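Local coordinates for protein BfpC (Escherichia coli, PDB 3VHJ) that takes part in type IV pilus biogenesis as a membrane protein, here its N-terminal cytoplasmic domain, which probably contacts the assembly ATPase BfpD, at residues L20-S25 with G105-D110. The protein carries 1 engineered substitution. Sequence-based numbering, arbitrary orientation.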
loop_
_atom_site.group_PDB
_atom_site.type_symbol
_atom_site.label_atom_id
_atom_site.label_comp_id
_atom_site.label_asym_id
_atom_site.label_seq_id
_atom_site.Cartn_x
_atom_site.Cartn_y
_atom_site.Cartn_z
ATOM N N LEU A 20 5.218 -0.637 -1.704
ATOM C CA LEU A 20 6.234 -0.520 -0.667
ATOM C C LEU A 20 6.195 -1.784 0.182
ATOM O O LEU A 20 5.219 -2.529 0.149
ATOM C CB LEU A 20 5.943 0.689 0.222
ATOM C CG LEU A 20 6.022 2.059 -0.455
ATOM C CD1 LEU A 20 5.113 3.026 0.263
ATOM C CD2 LEU A 20 7.457 2.552 -0.445
ATOM N N LEU A 21 7.264 -2.037 0.926
ATOM C CA LEU A 21 7.311 -3.195 1.808
ATOM C C LEU A 21 6.863 -2.691 3.170
ATOM O O LEU A 21 7.572 -1.914 3.800
ATOM C CB LEU A 21 8.735 -3.738 1.918
ATOM C CG LEU A 21 8.953 -4.915 2.878
ATOM C CD1 LEU A 21 8.129 -6.113 2.429
ATOM C CD2 LEU A 21 10.432 -5.274 2.906
ATOM N N TRP A 22 5.692 -3.133 3.618
ATOM C CA TRP A 22 5.155 -2.697 4.895
ATOM C C TRP A 22 5.376 -3.702 6.004
ATOM O O TRP A 22 5.327 -4.910 5.788
ATOM C CB TRP A 22 3.654 -2.420 4.781
ATOM C CG TRP A 22 3.316 -1.263 3.896
ATOM C CD1 TRP A 22 3.183 -1.276 2.536
ATOM C CD2 TRP A 22 3.090 0.084 4.309
ATOM N NE1 TRP A 22 2.887 -0.017 2.076
ATOM C CE2 TRP A 22 2.822 0.839 3.146
ATOM C CE3 TRP A 22 3.086 0.730 5.554
ATOM C CZ2 TRP A 22 2.555 2.211 3.188
ATOM C CZ3 TRP A 22 2.823 2.092 5.597
ATOM C CH2 TRP A 22 2.560 2.819 4.420
ATOM N N GLY A 23 5.595 -3.184 7.205
ATOM C CA GLY A 23 5.805 -4.047 8.345
ATOM C C GLY A 23 5.560 -3.320 9.651
ATOM O O GLY A 23 5.417 -2.098 9.694
ATOM N N SER A 24 5.483 -4.099 10.720
ATOM C CA SER A 24 5.288 -3.560 12.054
ATOM C C SER A 24 6.069 -4.474 12.983
ATOM O O SER A 24 6.321 -5.636 12.660
ATOM C CB SER A 24 3.801 -3.533 12.428
ATOM O OG SER A 24 3.198 -4.806 12.287
ATOM N N SER A 25 6.480 -3.946 14.124
ATOM C CA SER A 25 7.245 -4.742 15.070
ATOM C C SER A 25 6.332 -5.703 15.804
ATOM O O SER A 25 5.121 -5.504 15.859
ATOM C CB SER A 25 7.927 -3.843 16.088
ATOM O OG SER A 25 6.963 -3.238 16.920
ATOM N N GLY A 105 -5.900 -1.421 11.076
ATOM C CA GLY A 105 -5.298 -0.365 10.285
ATOM C C GLY A 105 -3.920 -0.715 9.749
ATOM O O GLY A 105 -3.243 0.137 9.185
HETATM N N MSE A 106 -3.501 -1.963 9.922
HETATM C CA MSE A 106 -2.194 -2.384 9.430
HETATM C C MSE A 106 -2.267 -2.734 7.952
HETATM O O MSE A 106 -3.187 -3.422 7.509
HETATM C CB MSE A 106 -1.682 -3.598 10.213
HETATM C CG MSE A 106 -1.463 -3.352 11.709
HETATM SE SE MSE A 106 -0.098 -2.071 12.127
HETATM C CE MSE A 106 -1.191 -0.582 12.683
ATOM N N VAL A 107 -1.293 -2.249 7.191
ATOM C CA VAL A 107 -1.253 -2.528 5.773
ATOM C C VAL A 107 -0.833 -3.976 5.551
ATOM O O VAL A 107 0.254 -4.389 5.967
ATOM C CB VAL A 107 -0.261 -1.585 5.046
ATOM C CG1 VAL A 107 -0.170 -1.957 3.575
ATOM C CG2 VAL A 107 -0.719 -0.138 5.194
ATOM N N HIS A 108 -1.710 -4.750 4.918
ATOM C CA HIS A 108 -1.414 -6.148 4.619
ATOM C C HIS A 108 -0.922 -6.282 3.187
ATOM O O HIS A 108 -0.047 -7.097 2.897
ATOM C CB HIS A 108 -2.651 -7.032 4.797
ATOM C CG HIS A 108 -2.927 -7.415 6.216
ATOM N ND1 HIS A 108 -3.618 -8.559 6.555
ATOM C CD2 HIS A 108 -2.622 -6.800 7.385
ATOM C CE1 HIS A 108 -3.725 -8.632 7.871
ATOM N NE2 HIS A 108 -3.130 -7.577 8.397
ATOM N N PHE A 109 -1.499 -5.487 2.292
ATOM C CA PHE A 109 -1.117 -5.525 0.888
ATOM C C PHE A 109 -0.966 -4.146 0.266
ATOM O O PHE A 109 -1.781 -3.248 0.490
ATOM C CB PHE A 109 -2.152 -6.314 0.074
ATOM C CG PHE A 109 -2.292 -7.747 0.496
ATOM C CD1 PHE A 109 -1.292 -8.670 0.205
ATOM C CD2 PHE A 109 -3.424 -8.175 1.193
ATOM C CE1 PHE A 109 -1.412 -10.003 0.600
ATOM C CE2 PHE A 109 -3.555 -9.501 1.593
ATOM C CZ PHE A 109 -2.545 -10.419 1.296
ATOM N N ASP A 110 0.095 -3.995 -0.517
ATOM C CA ASP A 110 0.372 -2.767 -1.247
ATOM C C ASP A 110 1.196 -3.238 -2.437
ATOM O O ASP A 110 2.420 -3.266 -2.380
ATOM C CB ASP A 110 1.174 -1.775 -0.404
ATOM C CG ASP A 110 1.587 -0.547 -1.195
ATOM O OD1 ASP A 110 1.121 -0.405 -2.351
ATOM O OD2 ASP A 110 2.371 0.280 -0.671
HETATM O O HOH W 1 4.627 -4.603 -1.431
HETATM O O HOH W 2 2.747 -6.230 5.009
#
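Trp22 and Leu20 both donate to one carboxylate oxygen of Asp110. Asp110 OD2 lies almost in the indole plane, 2.8 Å from Trp22 NE1, and accepts through its anti lone pair, the one turned away from OD1; the backbone N of Leu20 meets the same OD2 at 3.2 Å from above the carboxylate plane. With CG anti to the backbone N (chi1 174°), Asp110 carries its carboxylate across to Leu20 and Trp22, while OD1 accepts from the backbone N of Asn19. The apolar part lies over one face of the indole, where Val107 CG1 makes a CH-pi contact 3.6 Å from the centroid of the five-membered ring and CG2 sits toward the rim. A phenylalanine in place of Trp22 has no ring N-H, which would probably leave the Asp110 carboxylate less firmly held. Two waters bridge the backbones, one between Leu20 O and Asp110 O, the other between Trp22 O and Val107 O. No backbone-to-backbone hydrogen bond joins the segments: strand 21-23 pairs with 55-60, and strand 107-113 with 96-101, where His108 and Phe109 form a classic beta bulge opposite Gly100. The contact thus joins the edge strands of two separate sheets, running roughly antiparallel, through side chains and water.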